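Local coordinates for long form salivary protein D7L1 (Culex quinquefasciatus, PDB 6V4C) that binds and sequesters adenine nucleotides, most tightly ATP and ADP, in the mosquito bite, inhibiting platelet aggregation and hemostasis and so helping the female to feed on blood, at residues G208-V221 / G246-I259. Numbering follows the deposited sequence.
With ZN (zinc ion), chain L.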
ATOM      1  N   GLY A 208      -2.802   0.728 -11.477  1.00 35.76           N
ATOM      2  CA  GLY A 208      -4.173   0.246 -11.519  1.00 34.10           C
ATOM      3  C   GLY A 208      -4.614  -0.159 -12.911  1.00 35.67           C
ATOM      4  O   GLY A 208      -5.360  -1.129 -13.076  1.00 33.97           O
ATOM      5  N   LEU A 209      -4.163   0.574 -13.934  1.00 38.24           N
ATOM      6  CA  LEU A 209      -4.513   0.234 -15.310  1.00 37.71           C
ATOM      7  C   LEU A 209      -3.834  -1.057 -15.750  1.00 38.75           C
ATOM      8  O   LEU A 209      -4.459  -1.920 -16.379  1.00 40.59           O
ATOM      9  CB  LEU A 209      -4.116   1.376 -16.245  1.00 41.14           C
ATOM     10  CG  LEU A 209      -5.036   2.596 -16.314  1.00 39.40           C
ATOM     11  CD1 LEU A 209      -4.293   3.755 -16.956  1.00 40.81           C
ATOM     12  CD2 LEU A 209      -6.287   2.262 -17.103  1.00 38.30           C
ATOM     13  N   HIS A 210      -2.544  -1.198 -15.442  1.00 40.71           N
ATOM     14  CA  HIS A 210      -1.827  -2.407 -15.830  1.00 40.41           C
ATOM     15  C   HIS A 210      -2.333  -3.630 -15.073  1.00 40.58           C
ATOM     16  O   HIS A 210      -2.252  -4.751 -15.586  1.00 41.31           O
ATOM     17  CB  HIS A 210      -0.323  -2.201 -15.640  1.00 42.35           C
ATOM     18  CG  HIS A 210       0.216  -1.003 -16.363  1.00 45.03           C
ATOM     19  ND1 HIS A 210       1.401  -0.395 -16.017  1.00 48.20           N
ATOM     20  CD2 HIS A 210      -0.278  -0.299 -17.410  1.00 44.28           C
ATOM     21  CE1 HIS A 210       1.616   0.634 -16.819  1.00 48.49           C
ATOM     22  NE2 HIS A 210       0.614   0.711 -17.674  1.00 49.87           N
ATOM     23  N   ALA A 211      -2.876  -3.435 -13.866  1.00 39.44           N
ATOM     24  CA  ALA A 211      -3.411  -4.559 -13.102  1.00 41.23           C
ATOM     25  C   ALA A 211      -4.599  -5.208 -13.802  1.00 38.32           C
ATOM     26  O   ALA A 211      -4.797  -6.422 -13.686  1.00 40.06           O
ATOM     27  CB  ALA A 211      -3.793  -4.108 -11.691  1.00 38.89           C
ATOM     28  N   VAL A 212      -5.397  -4.426 -14.522  1.00 39.39           N
ATOM     29  CA  VAL A 212      -6.518  -4.959 -15.287  1.00 40.73           C
ATOM     30  C   VAL A 212      -6.138  -5.224 -16.746  1.00 39.72           C
ATOM     31  O   VAL A 212      -7.015  -5.320 -17.604  1.00 41.87           O
ATOM     32  CB  VAL A 212      -7.780  -4.091 -15.164  1.00 41.94           C
ATOM     33  CG1 VAL A 212      -8.224  -4.016 -13.718  1.00 38.23           C
ATOM     34  CG2 VAL A 212      -7.532  -2.696 -15.729  1.00 42.40           C
ATOM     35  N   ASN A 213      -4.839  -5.328 -17.038  1.00 46.88           N
ATOM     36  CA  ASN A 213      -4.332  -5.709 -18.360  1.00 49.46           C
ATOM     37  C   ASN A 213      -4.594  -4.653 -19.435  1.00 50.26           C
ATOM     38  O   ASN A 213      -4.648  -4.970 -20.625  1.00 48.58           O
ATOM     39  CB  ASN A 213      -4.811  -7.100 -18.795  1.00 47.42           C
ATOM     40  CG  ASN A 213      -4.408  -8.185 -17.811  1.00 50.80           C
ATOM     41  OD1 ASN A 213      -3.332  -8.129 -17.215  1.00 53.06           O
ATOM     42  ND2 ASN A 213      -5.275  -9.174 -17.635  1.00 51.18           N
ATOM     43  N   GLU A 214      -4.752  -3.396 -19.037  1.00 45.33           N
ATOM     44  CA  GLU A 214      -4.806  -2.289 -19.980  1.00 48.06           C
ATOM     45  C   GLU A 214      -3.383  -1.823 -20.277  1.00 49.83           C
ATOM     46  O   GLU A 214      -2.488  -1.938 -19.435  1.00 49.46           O
ATOM     47  CB  GLU A 214      -5.609  -1.133 -19.380  1.00 43.72           C
ATOM     48  CG  GLU A 214      -6.118  -0.115 -20.390  1.00 54.35           C
ATOM     49  CD  GLU A 214      -7.306  -0.625 -21.184  1.00 52.01           C
ATOM     50  OE1 GLU A 214      -7.657   0.014 -22.197  1.00 55.56           O
ATOM     51  OE2 GLU A 214      -7.887  -1.662 -20.795  1.00 51.17           O
ATOM     52  N   ASN A 215      -3.168  -1.299 -21.485  1.00 54.85           N
ATOM     53  CA  ASN A 215      -1.805  -0.931 -21.867  1.00 56.18           C
ATOM     54  C   ASN A 215      -1.647   0.349 -22.679  1.00 58.78           C
ATOM     55  O   ASN A 215      -0.552   0.923 -22.655  1.00 63.90           O
ATOM     56  CB  ASN A 215      -1.094  -2.083 -22.592  1.00 55.86           C
ATOM     57  CG  ASN A 215      -1.868  -2.588 -23.793  1.00 60.88           C
ATOM     58  OD1 ASN A 215      -1.882  -1.951 -24.848  1.00 64.40           O
ATOM     59  ND2 ASN A 215      -2.509  -3.743 -23.644  1.00 61.95           N
ATOM     60  N   GLY A 216      -2.657   0.841 -23.385  1.00 52.76           N
ATOM     61  CA  GLY A 216      -2.363   1.971 -24.244  1.00 57.92           C
ATOM     62  C   GLY A 216      -2.659   3.348 -23.688  1.00 53.55           C
ATOM     63  O   GLY A 216      -2.592   4.328 -24.439  1.00 51.00           O
ATOM     64  N   LYS A 217      -2.948   3.467 -22.392  1.00 45.94           N
ATOM     65  CA  LYS A 217      -3.588   4.659 -21.846  1.00 45.65           C
ATOM     66  C   LYS A 217      -2.663   5.532 -21.003  1.00 45.22           C
ATOM     67  O   LYS A 217      -3.143   6.470 -20.356  1.00 42.56           O
ATOM     68  CB  LYS A 217      -4.823   4.264 -21.031  1.00 43.64           C
ATOM     69  CG  LYS A 217      -5.823   3.404 -21.796  1.00 43.41           C
ATOM     70  CD  LYS A 217      -6.357   4.128 -23.022  1.00 46.02           C
ATOM     71  CE  LYS A 217      -7.437   3.318 -23.720  1.00 45.40           C
ATOM     72  NZ  LYS A 217      -6.936   1.983 -24.143  1.00 51.88           N
ATOM     73  N   ASP A 218      -1.354   5.261 -20.999  1.00 50.00           N
ATOM     74  CA  ASP A 218      -0.447   5.999 -20.118  1.00 48.54           C
ATOM     75  C   ASP A 218      -0.455   7.495 -20.430  1.00 51.43           C
ATOM     76  O   ASP A 218      -0.702   8.327 -19.545  1.00 47.61           O
ATOM     77  CB  ASP A 218       0.971   5.436 -20.233  1.00 50.25           C
ATOM     78  CG  ASP A 218       1.117   4.062 -19.600  1.00 50.26           C
ATOM     79  OD1 ASP A 218       0.104   3.455 -19.184  1.00 55.07           O
ATOM     80  OD2 ASP A 218       2.266   3.591 -19.510  1.00 56.21           O
ATOM     81  N   ASP A 219      -0.184   7.853 -21.693  1.00 50.38           N
ATOM     82  CA  ASP A 219      -0.147   9.254 -22.107  1.00 55.78           C
ATOM     83  C   ASP A 219      -1.535   9.897 -22.047  1.00 55.96           C
ATOM     84  O   ASP A 219      -1.655  11.128 -22.073  1.00 52.97           O
ATOM     85  CB  ASP A 219       0.547   9.374 -23.489  1.00 54.06           C
ATOM     86  CG  ASP A 219       2.079   9.132 -23.409  1.00 56.82           C
ATOM     87  OD1 ASP A 219       2.637   9.491 -22.348  1.00 56.12           O
ATOM     88  OD2 ASP A 219       2.751   8.612 -24.367  1.00 42.75           O
ATOM     89  N   VAL A 220      -2.589   9.088 -21.938  1.00 49.44           N
ATOM     90  CA  VAL A 220      -3.917   9.631 -21.672  1.00 47.42           C
ATOM     91  C   VAL A 220      -4.028  10.090 -20.222  1.00 46.19           C
ATOM     92  O   VAL A 220      -4.574  11.164 -19.932  1.00 45.76           O
ATOM     93  CB  VAL A 220      -4.998   8.597 -22.036  1.00 47.39           C
ATOM     94  CG1 VAL A 220      -6.309   8.974 -21.396  1.00 45.31           C
ATOM     95  CG2 VAL A 220      -5.142   8.496 -23.550  1.00 47.00           C
ATOM     96  N   VAL A 221      -3.611   9.330 -19.260  1.00 44.56           N
ATOM     97  CA  VAL A 221      -3.613   9.726 -17.848  1.00 41.05           C
ATOM     98  C   VAL A 221      -2.748  10.959 -17.638  1.00 44.47           C
ATOM     99  O   VAL A 221      -3.092  11.747 -16.918  1.00 43.18           O
ATOM    100  CB  VAL A 221      -3.103   8.570 -16.991  1.00 40.47           C
ATOM    101  CG1 VAL A 221      -2.769   9.008 -15.646  1.00 40.40           C
ATOM    102  CG2 VAL A 221      -3.979   7.372 -16.949  1.00 39.05           C
ATOM    103  N   GLY A 246     -10.979  11.435 -18.466  1.00 40.07           N
ATOM    104  CA  GLY A 246     -10.005  11.033 -19.468  1.00 40.40           C
ATOM    105  C   GLY A 246     -10.144   9.579 -19.872  1.00 40.24           C
ATOM    106  O   GLY A 246     -10.122   9.246 -21.060  1.00 40.35           O
ATOM    107  N   LEU A 247     -10.291   8.689 -18.889  1.00 39.23           N
ATOM    108  CA  LEU A 247     -10.429   7.270 -19.182  1.00 38.18           C
ATOM    109  C   LEU A 247     -11.848   6.884 -19.572  1.00 39.69           C
ATOM    110  O   LEU A 247     -12.032   5.885 -20.273  1.00 41.85           O
ATOM    111  CB  LEU A 247      -9.992   6.436 -17.973  1.00 36.46           C
ATOM    112  CG  LEU A 247      -8.529   6.543 -17.536  1.00 38.94           C
ATOM    113  CD1 LEU A 247      -8.312   5.817 -16.221  1.00 37.57           C
ATOM    114  CD2 LEU A 247      -7.598   5.990 -18.605  1.00 40.46           C
ATOM    115  N   GLY A 248     -12.849   7.648 -19.148  1.00 38.04           N
ATOM    116  CA  GLY A 248     -14.232   7.245 -19.316  1.00 38.61           C
ATOM    117  C   GLY A 248     -14.711   6.358 -18.186  1.00 38.45           C
ATOM    118  O   GLY A 248     -13.901   5.687 -17.543  1.00 35.57           O
ATOM    119  N   GLU A 249     -16.023   6.341 -17.938  1.00 37.46           N
ATOM    120  CA  GLU A 249     -16.548   5.628 -16.777  1.00 38.06           C
ATOM    121  C   GLU A 249     -16.221   4.140 -16.833  1.00 35.93           C
ATOM    122  O   GLU A 249     -15.824   3.551 -15.824  1.00 33.66           O
ATOM    123  CB  GLU A 249     -18.059   5.834 -16.660  1.00 36.72           C
ATOM    124  CG  GLU A 249     -18.704   5.004 -15.552  1.00 36.47           C
ATOM    125  CD  GLU A 249     -20.209   5.121 -15.537  1.00 38.35           C
ATOM    126  OE1 GLU A 249     -20.822   5.021 -16.620  1.00 38.14           O
ATOM    127  OE2 GLU A 249     -20.777   5.324 -14.445  1.00 35.42           O
ATOM    128  N   GLN A 250     -16.384   3.519 -18.002  1.00 41.27           N
ATOM    129  CA  GLN A 250     -16.250   2.068 -18.095  1.00 43.27           C
ATOM    130  C   GLN A 250     -14.851   1.612 -17.691  1.00 43.80           C
ATOM    131  O   GLN A 250     -14.691   0.725 -16.844  1.00 41.58           O
ATOM    132  CB  GLN A 250     -16.593   1.605 -19.511  1.00 48.28           C
ATOM    133  CG  GLN A 250     -17.706   0.573 -19.567  1.00 55.13           C
ATOM    134  CD  GLN A 250     -18.996   1.048 -18.912  1.00 59.87           C
ATOM    135  OE1 GLN A 250     -19.665   0.283 -18.216  1.00 55.66           O
ATOM    136  NE2 GLN A 250     -19.353   2.310 -19.136  1.00 56.56           N
ATOM    137  N   LEU A 251     -13.820   2.222 -18.277  1.00 37.43           N
ATOM    138  CA  LEU A 251     -12.458   1.830 -17.932  1.00 35.64           C
ATOM    139  C   LEU A 251     -12.108   2.243 -16.509  1.00 33.37           C
ATOM    140  O   LEU A 251     -11.469   1.478 -15.774  1.00 33.46           O
ATOM    141  CB  LEU A 251     -11.469   2.429 -18.929  1.00 35.67           C
ATOM    142  CG  LEU A 251     -10.000   2.117 -18.666  1.00 36.39           C
ATOM    143  CD1 LEU A 251      -9.781   0.613 -18.602  1.00 37.07           C
ATOM    144  CD2 LEU A 251      -9.132   2.745 -19.743  1.00 37.97           C
ATOM    145  N   PHE A 252     -12.523   3.447 -16.106  1.00 37.65           N
ATOM    146  CA  PHE A 252     -12.215   3.938 -14.766  1.00 36.39           C
ATOM    147  C   PHE A 252     -12.758   2.996 -13.698  1.00 36.87           C
ATOM    148  O   PHE A 252     -12.049   2.640 -12.748  1.00 34.99           O
ATOM    149  CB  PHE A 252     -12.787   5.349 -14.589  1.00 35.71           C
ATOM    150  CG  PHE A 252     -12.389   6.015 -13.299  1.00 35.33           C
ATOM    151  CD1 PHE A 252     -11.241   6.783 -13.230  1.00 36.75           C
ATOM    152  CD2 PHE A 252     -13.169   5.880 -12.160  1.00 35.79           C
ATOM    153  CE1 PHE A 252     -10.872   7.404 -12.047  1.00 38.35           C
ATOM    154  CE2 PHE A 252     -12.805   6.498 -10.977  1.00 34.73           C
ATOM    155  CZ  PHE A 252     -11.654   7.263 -10.921  1.00 35.04           C
ATOM    156  N   MET A 253     -14.018   2.573 -13.843  1.00 37.44           N
ATOM    157  CA  MET A 253     -14.618   1.688 -12.849  1.00 37.46           C
ATOM    158  C   MET A 253     -14.010   0.294 -12.889  1.00 37.27           C
ATOM    159  O   MET A 253     -13.890  -0.358 -11.846  1.00 36.27           O
ATOM    160  CB  MET A 253     -16.135   1.618 -13.034  1.00 38.24           C
ATOM    161  CG  MET A 253     -16.832   2.911 -12.688  1.00 38.82           C
ATOM    162  SD  MET A 253     -16.165   3.624 -11.174  1.00 52.11           S
ATOM    163  CE  MET A 253     -16.710   2.426  -9.953  1.00 45.03           C
ATOM    164  N   LYS A 254     -13.632  -0.183 -14.075  1.00 36.22           N
ATOM    165  CA  LYS A 254     -12.915  -1.448 -14.163  1.00 36.82           C
ATOM    166  C   LYS A 254     -11.619  -1.399 -13.361  1.00 36.32           C
ATOM    167  O   LYS A 254     -11.273  -2.360 -12.665  1.00 35.72           O
ATOM    168  CB  LYS A 254     -12.633  -1.776 -15.629  1.00 38.71           C
ATOM    169  CG  LYS A 254     -11.928  -3.104 -15.851  1.00 41.13           C
ATOM    170  CD  LYS A 254     -11.607  -3.306 -17.324  1.00 45.14           C
ATOM    171  CE  LYS A 254     -10.826  -4.589 -17.555  1.00 46.32           C
ATOM    172  NZ  LYS A 254     -10.527  -4.799 -19.001  1.00 51.02           N
ATOM    173  N   VAL A 255     -10.895  -0.279 -13.439  1.00 31.93           N
ATOM    174  CA  VAL A 255      -9.679  -0.112 -12.647  1.00 31.10           C
ATOM    175  C   VAL A 255     -10.015  -0.048 -11.164  1.00 31.16           C
ATOM    176  O   VAL A 255      -9.411  -0.745 -10.340  1.00 30.32           O
ATOM    177  CB  VAL A 255      -8.908   1.142 -13.101  1.00 30.97           C
ATOM    178  CG1 VAL A 255      -7.795   1.463 -12.114  1.00 32.52           C
ATOM    179  CG2 VAL A 255      -8.346   0.944 -14.495  1.00 32.10           C
ATOM    180  N   LEU A 256     -10.987   0.792 -10.802  1.00 34.20           N
ATOM    181  CA  LEU A 256     -11.300   1.016  -9.395  1.00 38.02           C
ATOM    182  C   LEU A 256     -11.862  -0.237  -8.733  1.00 36.08           C
ATOM    183  O   LEU A 256     -11.527  -0.532  -7.581  1.00 34.88           O
ATOM    184  CB  LEU A 256     -12.275   2.182  -9.254  1.00 36.40           C
ATOM    185  CG  LEU A 256     -11.775   3.319  -8.371  1.00 39.59           C
ATOM    186  CD1 LEU A 256     -10.503   3.916  -8.945  1.00 39.31           C
ATOM    187  CD2 LEU A 256     -12.848   4.375  -8.212  1.00 42.75           C
ATOM    188  N   ASP A 257     -12.730  -0.975  -9.434  1.00 33.52           N
ATOM    189  CA  ASP A 257     -13.288  -2.195  -8.856  1.00 34.45           C
ATOM    190  C   ASP A 257     -12.188  -3.173  -8.467  1.00 34.27           C
ATOM    191  O   ASP A 257     -12.243  -3.788  -7.398  1.00 32.51           O
ATOM    192  CB  ASP A 257     -14.257  -2.862  -9.833  1.00 34.68           C
ATOM    193  CG  ASP A 257     -15.568  -2.116  -9.965  1.00 37.03           C
ATOM    194  OD1 ASP A 257     -15.935  -1.366  -9.036  1.00 37.66           O
ATOM    195  OD2 ASP A 257     -16.238  -2.285 -11.005  1.00 39.58           O
ATOM    196  N   TYR A 258     -11.176  -3.327  -9.323  1.00 32.99           N
ATOM    197  CA  TYR A 258     -10.104  -4.268  -9.021  1.00 33.30           C
ATOM    198  C   TYR A 258      -9.213  -3.749  -7.900  1.00 33.36           C
ATOM    199  O   TYR A 258      -8.791  -4.521  -7.031  1.00 34.43           O
ATOM    200  CB  TYR A 258      -9.301  -4.563 -10.284  1.00 34.48           C
ATOM    201  CG  TYR A 258      -8.398  -5.765 -10.177  1.00 36.90           C
ATOM    202  CD1 TYR A 258      -8.823  -6.927  -9.542  1.00 37.04           C
ATOM    203  CD2 TYR A 258      -7.126  -5.747 -10.729  1.00 38.36           C
ATOM    204  CE1 TYR A 258      -7.997  -8.030  -9.450  1.00 39.61           C
ATOM    205  CE2 TYR A 258      -6.295  -6.845 -10.646  1.00 40.00           C
ATOM    206  CZ  TYR A 258      -6.733  -7.984 -10.007  1.00 44.38           C
ATOM    207  OH  TYR A 258      -5.900  -9.075  -9.926  1.00 45.75           O
ATOM    208  N   ILE A 259      -8.922  -2.443  -7.893  1.00 31.69           N
ATOM    209  CA  ILE A 259      -8.246  -1.842  -6.745  1.00 30.23           C
ATOM    210  C   ILE A 259      -9.008  -2.140  -5.460  1.00 32.94           C
ATOM    211  O   ILE A 259      -8.422  -2.545  -4.449  1.00 32.60           O
ATOM    212  CB  ILE A 259      -8.059  -0.326  -6.953  1.00 31.09           C
ATOM    213  CG1 ILE A 259      -7.004  -0.051  -8.028  1.00 34.09           C
ATOM    214  CG2 ILE A 259      -7.681   0.342  -5.639  1.00 30.35           C
ATOM    215  CD1 ILE A 259      -6.922   1.410  -8.454  1.00 32.63           C
TER
HETATM  216 ZN    ZN L 311     -22.737   4.979 -14.765  0.69 42.43          ZN
HETATM  217  O   HOH W   1      -6.825  -1.988 -10.900  1.00 35.62           O
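Leu209 pushes its CD2 methyl into a hollow formed by Leu247, Leu251 and Val255, three residues spaced over successive turns across a break in the helices, and so illustrates how one apolar bump can join two bent segments. Leu209 CD2 lies 3.6 Å from Val255 CG2 and 3.9 Å from Leu251 CD2, with the two leucine side chains nearly perpendicular. The backbones draw closest where a glycine allows it: Gly208 CA is 5.6 Å from Val255 CA, and the CG1 methyl of that valine rests on the Gly208 carbonyl carbon. Beside this close approach a water donates to both Gly208 O and Val255 O, bridging two carbonyls that could not bond to each other.

Val212 forms the second bump. Val212 CG1, anti to its own carbonyl carbon (chi1 -61°), settles in the corner made by Lys254 O and the Tyr258 ring, 3.6 Å from Tyr258 CD2, while CG2 turns to Val255. At the outer margin Leu251 CG stands anti to its backbone N (chi1 179°), which carries both methyls out to the loop: CD1 lies under the Glu214 carboxylate and CD2 against Lys217 CG. The salt bridge from Lys217 NZ to Glu214 OE1, 2.9 Å long and made on the anti lone pair, closes a polar lid over this leucine; Lys254 NZ, 4.5 Å from Glu214 OE2, may add a weaker attraction.

Asn213, with positive phi, ends helix 202-211 in a Schellman motif, and Gly248, also with positive phi, separates helix 235-247 from helix 249-263. The contact joins four helices of the all-helical PBP/GOBP fold, 202-211 and 218-226 with 235-247 and 249-263: Val221 packs back on helix 202-211, Tyr277 meets the Tyr258 ring edge-to-face, and Met282 of helix 279-292 also touches Tyr258.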